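PDB 7KCJ: eukaryotic translation initiation factor 4E type 5 from Leishmania major, which probably binds the 7-methylguanosine cap of messenger RNA as a translation initiation factor of the eIF4E family. Local coordinates for residues L14-F19 and F80-K85; W18-L23 and D51-V56; M100-K105 and Q152-V157; L115-V120 and L139-R144. All coordinates share one frame; numbering follows the deposited sequence.

Contact 1. Residues L14-F19 and F80-K85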
# COMPACT_ATOMS: atom_id res chain seq x y z
N LEU A 14 6.16 2.88 14.87
CA LEU A 14 6.49 2.82 13.45
C LEU A 14 7.79 3.58 13.26
O LEU A 14 8.07 4.51 14.03
CB LEU A 14 5.41 3.52 12.61
CG LEU A 14 3.98 3.11 12.87
CD1 LEU A 14 3.03 3.98 12.08
CD2 LEU A 14 3.77 1.62 12.57
N ARG A 15 8.55 3.23 12.21
CA ARG A 15 9.77 3.98 11.91
C ARG A 15 9.35 5.33 11.29
O ARG A 15 8.47 5.37 10.42
CB ARG A 15 10.72 3.19 11.00
CG ARG A 15 10.12 2.85 9.65
CD ARG A 15 11.03 1.95 8.84
NE ARG A 15 10.56 1.86 7.46
CZ ARG A 15 11.01 2.61 6.46
NH1 ARG A 15 12.00 3.47 6.66
NH2 ARG A 15 10.51 2.47 5.25
N ASP A 16 9.87 6.44 11.82
CA ASP A 16 9.49 7.79 11.35
C ASP A 16 7.93 7.97 11.40
O ASP A 16 7.28 7.19 12.08
CB ASP A 16 10.06 8.01 9.93
CG ASP A 16 11.55 7.74 9.81
OD1 ASP A 16 12.33 8.47 10.44
OD2 ASP A 16 11.91 6.82 9.06
N LYS A 17 7.34 8.90 10.67
CA LYS A 17 5.87 9.04 10.63
C LYS A 17 5.39 8.81 9.20
O LYS A 17 6.14 9.02 8.25
CB LYS A 17 5.40 10.39 11.18
CG LYS A 17 6.26 11.57 10.71
CD LYS A 17 5.70 12.92 11.11
CE LYS A 17 6.50 14.05 10.50
NZ LYS A 17 5.82 15.36 10.67
N TRP A 18 4.14 8.38 9.06
CA TRP A 18 3.54 8.10 7.76
C TRP A 18 2.25 8.90 7.65
O TRP A 18 1.47 8.92 8.60
CB TRP A 18 3.25 6.58 7.64
CG TRP A 18 4.49 5.73 7.76
CD1 TRP A 18 5.20 5.48 8.90
CD2 TRP A 18 5.18 5.05 6.70
NE1 TRP A 18 6.29 4.68 8.61
CE2 TRP A 18 6.31 4.43 7.26
CE3 TRP A 18 4.92 4.88 5.34
CZ2 TRP A 18 7.20 3.67 6.49
CZ3 TRP A 18 5.82 4.15 4.57
CH2 TRP A 18 6.94 3.55 5.15
N PHE A 19 2.03 9.57 6.52
CA PHE A 19 0.78 10.30 6.30
C PHE A 19 -0.21 9.42 5.55
O PHE A 19 0.13 8.82 4.53
CB PHE A 19 1.00 11.61 5.55
CG PHE A 19 -0.18 12.54 5.68
CD1 PHE A 19 -0.34 13.33 6.80
CD2 PHE A 19 -1.16 12.59 4.70
CE1 PHE A 19 -1.44 14.18 6.94
CE2 PHE A 19 -2.26 13.44 4.84
CZ PHE A 19 -2.40 14.22 5.95
N PHE A 80 -0.21 5.43 2.13
CA PHE A 80 0.63 5.68 3.30
C PHE A 80 1.98 6.17 2.77
O PHE A 80 2.64 5.43 2.03
CB PHE A 80 0.85 4.41 4.14
CG PHE A 80 -0.41 3.77 4.67
CD1 PHE A 80 -1.21 2.99 3.85
CD2 PHE A 80 -0.79 3.94 5.99
CE1 PHE A 80 -2.36 2.40 4.34
CE2 PHE A 80 -1.95 3.36 6.47
CZ PHE A 80 -2.72 2.59 5.65
N ALA A 81 2.40 7.39 3.15
CA ALA A 81 3.69 7.90 2.68
C ALA A 81 4.55 8.32 3.85
O ALA A 81 4.12 9.14 4.65
CB ALA A 81 3.51 9.07 1.72
N ARG A 82 5.78 7.80 3.91
CA ARG A 82 6.68 8.16 4.99
C ARG A 82 7.16 9.62 4.84
O ARG A 82 7.70 9.98 3.79
CB ARG A 82 7.84 7.17 5.06
CG ARG A 82 8.69 7.34 6.31
CD ARG A 82 9.87 6.39 6.32
NE ARG A 82 10.74 6.60 5.16
CZ ARG A 82 11.72 7.50 5.11
NH1 ARG A 82 11.96 8.29 6.15
NH2 ARG A 82 12.47 7.62 4.02
N ASN A 83 6.93 10.45 5.87
CA ASN A 83 7.34 11.86 5.95
C ASN A 83 6.81 12.77 4.84
O ASN A 83 7.42 13.81 4.59
CB ASN A 83 8.88 11.98 6.00
CG ASN A 83 9.54 11.57 7.28
OD1 ASN A 83 10.74 11.25 7.29
ND2 ASN A 83 8.83 11.59 8.39
N ASN A 84 5.69 12.42 4.19
CA ASN A 84 5.19 13.25 3.10
C ASN A 84 3.68 13.34 3.13
O ASN A 84 3.01 12.31 2.97
CB ASN A 84 5.69 12.71 1.76
CG ASN A 84 5.36 13.59 0.58
OD1 ASN A 84 4.92 14.73 0.73
ND2 ASN A 84 5.55 13.07 -0.62
N LYS A 85 3.13 14.55 3.36
CA LYS A 85 1.69 14.70 3.39
C LYS A 85 1.08 15.07 2.04
O LYS A 85 -0.14 15.20 1.95
CB LYS A 85 1.22 15.65 4.51
CG LYS A 85 1.51 17.12 4.30
CD LYS A 85 0.78 17.94 5.38
CE LYS A 85 1.43 17.78 6.75
NZ LYS A 85 0.60 18.39 7.85

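Contact 2. Residues W18-L23 and D51-V56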
# COMPACT_ATOMS: atom_id res chain seq x y z
N TRP A 18 4.14 8.38 9.06
CA TRP A 18 3.54 8.10 7.76
C TRP A 18 2.25 8.90 7.65
O TRP A 18 1.47 8.92 8.60
CB TRP A 18 3.25 6.58 7.64
CG TRP A 18 4.49 5.73 7.76
CD1 TRP A 18 5.20 5.48 8.90
CD2 TRP A 18 5.18 5.05 6.70
NE1 TRP A 18 6.29 4.68 8.61
CE2 TRP A 18 6.31 4.43 7.26
CE3 TRP A 18 4.92 4.88 5.34
CZ2 TRP A 18 7.20 3.67 6.49
CZ3 TRP A 18 5.82 4.15 4.57
CH2 TRP A 18 6.94 3.55 5.15
N PHE A 19 2.03 9.57 6.52
CA PHE A 19 0.78 10.30 6.30
C PHE A 19 -0.21 9.42 5.55
O PHE A 19 0.13 8.82 4.53
CB PHE A 19 1.00 11.61 5.55
CG PHE A 19 -0.18 12.54 5.68
CD1 PHE A 19 -0.34 13.33 6.80
CD2 PHE A 19 -1.16 12.59 4.70
CE1 PHE A 19 -1.44 14.18 6.94
CE2 PHE A 19 -2.26 13.44 4.84
CZ PHE A 19 -2.40 14.22 5.95
N VAL A 20 -1.44 9.35 6.05
CA VAL A 20 -2.48 8.51 5.47
C VAL A 20 -3.48 9.38 4.71
O VAL A 20 -3.91 10.42 5.21
CB VAL A 20 -3.20 7.66 6.55
CG1 VAL A 20 -4.09 6.60 5.91
CG2 VAL A 20 -2.20 7.00 7.50
N SER A 21 -3.82 8.98 3.50
CA SER A 21 -4.79 9.69 2.68
C SER A 21 -5.61 8.71 1.85
O SER A 21 -5.17 7.60 1.57
CB SER A 21 -4.11 10.73 1.81
OG SER A 21 -3.23 10.07 0.93
N PHE A 22 -6.81 9.12 1.48
CA PHE A 22 -7.71 8.26 0.72
C PHE A 22 -8.08 8.92 -0.59
O PHE A 22 -8.65 10.00 -0.58
CB PHE A 22 -8.96 7.97 1.56
CG PHE A 22 -10.08 7.28 0.82
CD1 PHE A 22 -9.95 5.97 0.42
CD2 PHE A 22 -11.25 7.95 0.54
CE1 PHE A 22 -10.98 5.34 -0.26
CE2 PHE A 22 -12.27 7.31 -0.13
CZ PHE A 22 -12.13 6.02 -0.54
N LEU A 23 -7.82 8.27 -1.71
CA LEU A 23 -8.18 8.79 -3.03
C LEU A 23 -9.28 7.93 -3.62
O LEU A 23 -9.05 6.77 -3.95
CB LEU A 23 -6.96 8.83 -3.96
CG LEU A 23 -7.20 9.22 -5.46
CD1 LEU A 23 -7.95 10.50 -5.59
CD2 LEU A 23 -5.91 9.38 -6.21
N ASP A 51 -4.46 11.77 8.47
CA ASP A 51 -3.50 12.41 9.37
C ASP A 51 -2.22 11.54 9.48
O ASP A 51 -2.16 10.43 8.94
CB ASP A 51 -4.15 12.55 10.76
CG ASP A 51 -3.60 13.68 11.61
OD1 ASP A 51 -2.57 14.29 11.22
OD2 ASP A 51 -4.22 13.96 12.67
N TRP A 52 -1.21 12.04 10.20
CA TRP A 52 0.03 11.32 10.45
C TRP A 52 -0.22 10.17 11.42
O TRP A 52 -1.01 10.32 12.36
CB TRP A 52 1.04 12.24 11.15
CG TRP A 52 1.52 13.39 10.34
CD1 TRP A 52 1.18 14.71 10.49
CD2 TRP A 52 2.45 13.33 9.25
NE1 TRP A 52 1.84 15.47 9.55
CE2 TRP A 52 2.63 14.65 8.77
CE3 TRP A 52 3.12 12.29 8.60
CZ2 TRP A 52 3.50 14.96 7.72
CZ3 TRP A 52 3.98 12.59 7.55
CH2 TRP A 52 4.18 13.91 7.14
N ILE A 53 0.53 9.08 11.26
CA ILE A 53 0.50 7.98 12.20
C ILE A 53 1.95 7.67 12.62
O ILE A 53 2.86 7.67 11.79
CB ILE A 53 -0.26 6.73 11.68
CG1 ILE A 53 0.34 6.17 10.34
CG2 ILE A 53 -1.77 7.01 11.58
CD1 ILE A 53 -0.31 4.87 9.86
N THR A 54 2.19 7.51 13.93
CA THR A 54 3.52 7.23 14.47
C THR A 54 3.59 5.92 15.27
O THR A 54 4.66 5.56 15.75
CB THR A 54 3.96 8.41 15.37
OG1 THR A 54 3.16 8.42 16.56
CG2 THR A 54 3.83 9.77 14.67
N SER A 55 2.46 5.23 15.44
CA SER A 55 2.40 4.02 16.25
C SER A 55 1.46 3.00 15.65
O SER A 55 0.61 3.34 14.82
CB SER A 55 1.97 4.37 17.67
OG SER A 55 0.58 4.67 17.73
N VAL A 56 1.60 1.74 16.08
CA VAL A 56 0.74 0.65 15.64
C VAL A 56 -0.72 0.91 16.08
O VAL A 56 -1.65 0.61 15.32
CB VAL A 56 1.31 -0.68 16.19
CG1 VAL A 56 0.27 -1.81 16.13
CG2 VAL A 56 2.58 -1.08 15.44

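Contact 3. Residues M100-K105 and Q152-V157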
# COMPACT_ATOMS: atom_id res chain seq x y z
N MET A 100 4.14 -5.63 -6.31
CA MET A 100 2.69 -5.76 -6.23
C MET A 100 2.35 -7.07 -5.60
O MET A 100 2.88 -8.11 -6.01
CB MET A 100 2.00 -5.70 -7.61
CG MET A 100 2.50 -4.61 -8.50
SD MET A 100 2.45 -2.93 -7.95
CE MET A 100 0.74 -2.55 -8.38
N ILE A 101 1.50 -7.04 -4.59
CA ILE A 101 1.02 -8.24 -3.90
C ILE A 101 -0.50 -8.28 -4.03
O ILE A 101 -1.17 -7.41 -3.47
CB ILE A 101 1.44 -8.21 -2.41
CG1 ILE A 101 2.96 -8.07 -2.26
CG2 ILE A 101 0.94 -9.45 -1.67
CD1 ILE A 101 3.35 -7.30 -1.12
N ASN A 102 -1.04 -9.26 -4.77
CA ASN A 102 -2.50 -9.41 -4.88
C ASN A 102 -2.98 -10.43 -3.86
O ASN A 102 -2.43 -11.53 -3.81
CB ASN A 102 -2.90 -9.85 -6.27
CG ASN A 102 -2.62 -8.78 -7.30
OD1 ASN A 102 -3.39 -7.83 -7.45
ND2 ASN A 102 -1.51 -8.91 -8.01
N LEU A 103 -3.96 -10.07 -3.03
CA LEU A 103 -4.47 -10.94 -1.98
C LEU A 103 -5.90 -11.27 -2.37
O LEU A 103 -6.73 -10.37 -2.38
CB LEU A 103 -4.41 -10.21 -0.63
CG LEU A 103 -3.04 -9.70 -0.22
CD1 LEU A 103 -3.13 -8.79 1.02
CD2 LEU A 103 -2.05 -10.88 -0.03
N LEU A 104 -6.17 -12.52 -2.74
CA LEU A 104 -7.48 -12.91 -3.26
C LEU A 104 -8.60 -13.11 -2.24
O LEU A 104 -9.73 -12.73 -2.54
CB LEU A 104 -7.36 -14.20 -4.10
CG LEU A 104 -6.39 -14.25 -5.30
CD1 LEU A 104 -6.71 -15.42 -6.20
CD2 LEU A 104 -6.46 -13.00 -6.14
N LYS A 105 -8.35 -13.78 -1.11
CA LYS A 105 -9.43 -14.12 -0.18
C LYS A 105 -8.96 -14.37 1.26
O LYS A 105 -7.78 -14.61 1.47
CB LYS A 105 -10.12 -15.39 -0.72
CG LYS A 105 -9.16 -16.57 -0.85
CD LYS A 105 -9.86 -17.79 -1.40
CE LYS A 105 -8.88 -18.80 -1.92
NZ LYS A 105 -9.55 -20.03 -2.42
N GLN A 152 -10.97 -9.45 -2.66
CA GLN A 152 -9.68 -9.23 -3.27
C GLN A 152 -9.17 -7.80 -3.14
O GLN A 152 -9.94 -6.86 -3.34
CB GLN A 152 -9.71 -9.62 -4.75
CG GLN A 152 -8.34 -9.59 -5.40
CD GLN A 152 -8.38 -9.90 -6.88
OE1 GLN A 152 -9.47 -10.12 -7.48
NE2 GLN A 152 -7.20 -9.89 -7.51
N ILE A 153 -7.89 -7.65 -2.77
CA ILE A 153 -7.20 -6.36 -2.67
C ILE A 153 -5.80 -6.46 -3.30
O ILE A 153 -5.26 -7.54 -3.50
CB ILE A 153 -7.13 -5.81 -1.21
CG1 ILE A 153 -6.20 -6.67 -0.31
CG2 ILE A 153 -8.52 -5.68 -0.60
CD1 ILE A 153 -6.08 -6.18 1.12
N ARG A 154 -5.21 -5.30 -3.63
CA ARG A 154 -3.83 -5.25 -4.12
C ARG A 154 -3.03 -4.29 -3.28
O ARG A 154 -3.46 -3.16 -3.09
CB ARG A 154 -3.75 -4.80 -5.59
CG ARG A 154 -2.30 -4.88 -6.10
CD ARG A 154 -2.09 -4.22 -7.44
NE ARG A 154 -2.95 -4.73 -8.49
CZ ARG A 154 -3.06 -4.18 -9.69
NH1 ARG A 154 -2.39 -3.07 -9.99
NH2 ARG A 154 -3.87 -4.71 -10.60
N VAL A 155 -1.87 -4.72 -2.81
CA VAL A 155 -0.97 -3.85 -2.07
C VAL A 155 0.21 -3.55 -2.99
O VAL A 155 0.80 -4.46 -3.58
CB VAL A 155 -0.52 -4.47 -0.73
CG1 VAL A 155 0.35 -3.47 0.04
CG2 VAL A 155 -1.72 -4.89 0.11
N GLU A 156 0.50 -2.28 -3.18
CA GLU A 156 1.60 -1.82 -4.03
C GLU A 156 2.63 -1.15 -3.12
O GLU A 156 2.30 -0.20 -2.42
CB GLU A 156 1.06 -0.82 -5.07
CG GLU A 156 2.13 -0.14 -5.93
CD GLU A 156 1.58 0.84 -6.95
OE1 GLU A 156 2.26 1.10 -7.97
OE2 GLU A 156 0.45 1.35 -6.73
N VAL A 157 3.87 -1.64 -3.13
CA VAL A 157 4.95 -1.09 -2.30
C VAL A 157 5.97 -0.39 -3.18
O VAL A 157 6.48 -1.02 -4.09
CB VAL A 157 5.66 -2.23 -1.51
CG1 VAL A 157 6.63 -1.64 -0.49
CG2 VAL A 157 4.66 -3.18 -0.85

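Contact 4. Residues L115-V120 and L139-R144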
# COMPACT_ATOMS: atom_id res chain seq x y z
N LEU A 115 1.15 -8.49 7.43
CA LEU A 115 2.56 -8.71 7.20
C LEU A 115 3.19 -7.56 6.42
O LEU A 115 4.24 -7.07 6.84
CB LEU A 115 2.78 -10.05 6.48
CG LEU A 115 4.21 -10.32 6.01
CD1 LEU A 115 5.09 -10.78 7.16
CD2 LEU A 115 4.22 -11.31 4.89
N VAL A 116 2.57 -7.13 5.31
CA VAL A 116 3.11 -6.05 4.49
C VAL A 116 3.18 -4.74 5.27
O VAL A 116 4.22 -4.07 5.27
CB VAL A 116 2.36 -5.90 3.15
CG1 VAL A 116 2.96 -4.77 2.33
CG2 VAL A 116 2.40 -7.19 2.35
N LEU A 117 2.09 -4.41 6.01
CA LEU A 117 2.07 -3.20 6.84
C LEU A 117 3.23 -3.22 7.86
O LEU A 117 3.94 -2.23 7.99
CB LEU A 117 0.72 -3.04 7.58
CG LEU A 117 -0.49 -2.64 6.73
CD1 LEU A 117 -1.76 -2.65 7.54
CD2 LEU A 117 -0.31 -1.27 6.06
N ALA A 118 3.47 -4.38 8.48
CA ALA A 118 4.55 -4.54 9.45
C ALA A 118 5.94 -4.46 8.82
O ALA A 118 6.78 -3.72 9.33
CB ALA A 118 4.39 -5.83 10.23
N VAL A 119 6.19 -5.19 7.73
CA VAL A 119 7.50 -5.17 7.08
C VAL A 119 7.87 -3.75 6.55
O VAL A 119 9.03 -3.35 6.63
CB VAL A 119 7.68 -6.26 6.00
CG1 VAL A 119 7.57 -7.68 6.54
CG2 VAL A 119 6.80 -6.05 4.78
N VAL A 120 6.89 -3.02 6.02
CA VAL A 120 7.14 -1.69 5.47
C VAL A 120 7.21 -0.59 6.53
O VAL A 120 8.14 0.22 6.53
CB VAL A 120 6.08 -1.37 4.38
CG1 VAL A 120 6.08 0.10 3.97
CG2 VAL A 120 6.27 -2.28 3.17
N LEU A 139 3.21 3.00 0.49
CA LEU A 139 2.38 1.82 0.48
C LEU A 139 1.01 2.26 -0.04
O LEU A 139 0.44 3.21 0.47
CB LEU A 139 2.26 1.31 1.91
CG LEU A 139 1.82 -0.12 2.12
CD1 LEU A 139 2.77 -1.09 1.48
CD2 LEU A 139 1.78 -0.40 3.61
N ARG A 140 0.51 1.60 -1.10
CA ARG A 140 -0.78 1.93 -1.68
C ARG A 140 -1.67 0.70 -1.65
O ARG A 140 -1.27 -0.35 -2.12
CB ARG A 140 -0.61 2.45 -3.12
CG ARG A 140 0.57 3.40 -3.29
CD ARG A 140 0.25 4.56 -4.18
NE ARG A 140 0.15 4.15 -5.57
CZ ARG A 140 -0.46 4.86 -6.52
NH1 ARG A 140 -1.06 6.01 -6.21
NH2 ARG A 140 -0.49 4.42 -7.77
N ILE A 141 -2.84 0.80 -1.04
CA ILE A 141 -3.76 -0.33 -0.93
C ILE A 141 -5.00 -0.08 -1.78
O ILE A 141 -5.65 0.95 -1.62
CB ILE A 141 -4.09 -0.63 0.54
CG1 ILE A 141 -2.83 -0.71 1.40
CG2 ILE A 141 -4.88 -1.89 0.66
CD1 ILE A 141 -3.17 -0.79 2.92
N ALA A 142 -5.25 -0.94 -2.77
CA ALA A 142 -6.37 -0.77 -3.69
C ALA A 142 -7.41 -1.87 -3.58
O ALA A 142 -7.07 -3.04 -3.80
CB ALA A 142 -5.87 -0.68 -5.11
N ALA A 143 -8.67 -1.51 -3.33
CA ALA A 143 -9.75 -2.51 -3.31
C ALA A 143 -10.01 -2.97 -4.74
O ALA A 143 -10.27 -2.14 -5.62
CB ALA A 143 -11.03 -1.89 -2.76
N ARG A 144 -9.95 -4.29 -4.99
CA ARG A 144 -10.21 -4.82 -6.32
C ARG A 144 -11.25 -5.98 -6.29
O ARG A 144 -10.94 -7.10 -6.72
CB ARG A 144 -8.90 -5.29 -6.96
CG ARG A 144 -7.89 -4.17 -7.16
CD ARG A 144 -7.10 -4.32 -8.44
NE ARG A 144 -7.27 -3.15 -9.30
CZ ARG A 144 -7.82 -3.18 -10.51
NH1 ARG A 144 -8.27 -4.33 -11.01
NH2 ARG A 144 -7.94 -2.07 -11.22

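Contact 1. Residues L14-F19 and F80-K85
Phe-19, Arg-82 and Trp-18 bury the most surface here, and each aromatic ring is met over a face by an aliphatic stem from residues 80-85. Arg-82 CB stands 3.5 Å from the centroid of the Trp-18 six-membered ring, almost exactly on the ring normal. Lys-85 CB sits likewise over the Phe-19 ring, 3.6 Å from its centroid and a little further off the normal, while the Asn-84 carbonyl oxygen comes up to Phe-19 CB. With its CG anti to the backbone N (chi1 -169°), Arg-82 runs on across the indole, and the bend at chi3 turns its guanidinium off toward Asp-16. Their salt bridge is a weak one: NH1 of Arg-82 lies 3.3 Å from OD2 of Asp-16, and the N-H points poorly at it, carboxylate and guanidinium planes 47° apart. Asp-137 takes the NE of the same arginine in a second ion pair. The strands of residues 17-19 and 80-82 pair antiparallel in the curved eIF4E sheet. Phe-19 and Ala-81 exchange both backbone hydrogen bonds, 2.8 Å from Phe-19 N to Ala-81 O and 3.0 Å from Ala-81 N to Phe-19 O. From Ala-81 the chain enters a type II turn ending at Asn-84, which presents Asn-83 N to Lys-17 O at 2.9 Å. Trp-18 spends its indole N-H on the carbonyl of Arg-15, whose NE is held by the carbonyl of Val-120.

Contact 2. Residues W18-L23 and D51-V56
Phe-19 drives the edge of its ring into the face of Trp-52, a T-shaped pair with the planes at 79° and 5.1 Å between the centroids of the phenyl and the five-membered ring. CD1 of Phe-19 does the touching, 3.7 Å from Trp-52 CD2, and CB of Phe-19 rests over the six-membered part of the same indole. The phenyl ring also reaches back over the Asp-51 backbone, with CE1 of Phe-19 3.6 Å from the CA of Asp-51. On the other face the contact across the strands is made by aliphatic groups: Ile-53 CD1 meets Val-20 CG2 at 3.7 Å, and Ile-53 CG1 packs against the CB of Trp-18. That isoleucine holds CG1 between its backbone N and carbonyl carbon (chi1 58°), which lays the branch over the Trp-18 carbonyl oxygen and close to the valine.

Behind these side chains stands an antiparallel ladder. Trp-18 and Ile-53 form a hydrogen-bonded pair, 3.1 Å from Trp-18 N to Ile-53 O and 2.8 Å from Ile-53 N to Trp-18 O; Phe-19 and Trp-52 are the non-hydrogen-bonded pair beside it. Val-20 N adds a longer bond to Asp-51 O, 3.2 Å. Lys-17 makes a cation-pi contact with Trp-52. Strand 48-55 is the outermost in the chain on this side of the sheet, and Ser-55 then N-caps helix 56-64, whose Leu-59 and Thr-62 cover Ile-53, while strand 77-82 flanks residues 18-23 on their other side.

Contact 3. Residues M100-K105 and Q152-V157
Strands 97-103 and 153-159 are antiparallel neighbours in the curved sheet of the eIF4E fold, and Met-100 lies alongside Glu-156 across their pairing. Bends at chi2 and chi3 of Met-100 fold the thioether over the neighbouring strand: SD sits 3.5 Å from Glu-156 CG, while CE reaches diagonally to Arg-154 CD. Next along, Asn-102 and Arg-154 run side by side, and OD1 of the asparagine accepts the NE-H of the arginine at 3.3 Å, amide and guanidinium planes 82° apart. ND2 of Asn-102 turns to Asn-187 on strand 186-191. On the opposite face, Leu-103 CD1 meets Ile-153 CD1 at 3.9 Å, in the apolar layer beneath helices 108-121 and 165-178. Four nearly straight backbone bonds join the strands: Ile-101 N to Val-155 O and Val-155 N to Ile-101 O are both 2.9 Å, and Leu-103 and Ile-153 exchange the other two. The Glu-156 carboxylate is gripped by Arg-140, Arg-98 and the indole N-H of Trp-158, which would favour its ionised form and fix its rotation. The pairing thus separates a mainly polar and charged face, with Met-100 packed among the charged stems, from an apolar one turned to the helices.

Contact 4. Residues L115-V120 and L139-R144
Leu-139 is the bump in this contact, its two methyls spread apart against the wall of helix 108-121. CD1 slots between Val-116 and Val-120, one helical turn apart, at 3.8 Å from Val-116 CG1 and 4.1 Å from Val-120 CG2. The other methyl, CD2, is pressed against Leu-117 CD2 at 3.3 Å, tighter than usual van der Waals contact; there the two leucines cross at about a right angle. CG of Leu-139, anti to the backbone N (chi1 -161°), points the fork at the helix, and chi2 near 60° divides the methyls between the valine pair and Leu-117. Leu-117 starts off to one side of the strand and swings CD2 inward, so the same methyl also reaches Ile-141 CD1 at 4.3 Å, on the next inward-facing residue. The interface is wholly apolar side chain, with the helix and strand axes running nearly antiparallel, 168°, and 10.6 Å apart. This is helix-on-sheet packing at the centre of the eIF4E fold. Phe-80 of strand 77-82 packs beside Leu-139 and Ile-141, Val-155 and Val-157 of strand 153-159 meet Val-116 and Val-120, and helix 165-178 touches the same helix through Leu-115 and Val-119.

All four contacts belong to one antiparallel sheet and the helices on it. Contacts 1 and 2 share Trp-18 and Phe-19 and join strand 13-23 to its two neighbours; contact 3 pairs strands on the opposite side of the chain's centre, about 21 Å from contact 1 between centres. Contact 4, nearest the middle, is the fully buried one and purely aliphatic. Contacts 1 and 3 are partly buried, adding charged and amide groups to backbone ladders, whereas contact 2 is mostly buried, aromatic on one face and chiefly aliphatic on the other. Contact 4 touches contacts 1 and 3 directly: Leu-139 O accepts Phe-80 N, and Val-116 packs on Ile-101; it reaches contact 2 through Trp-18.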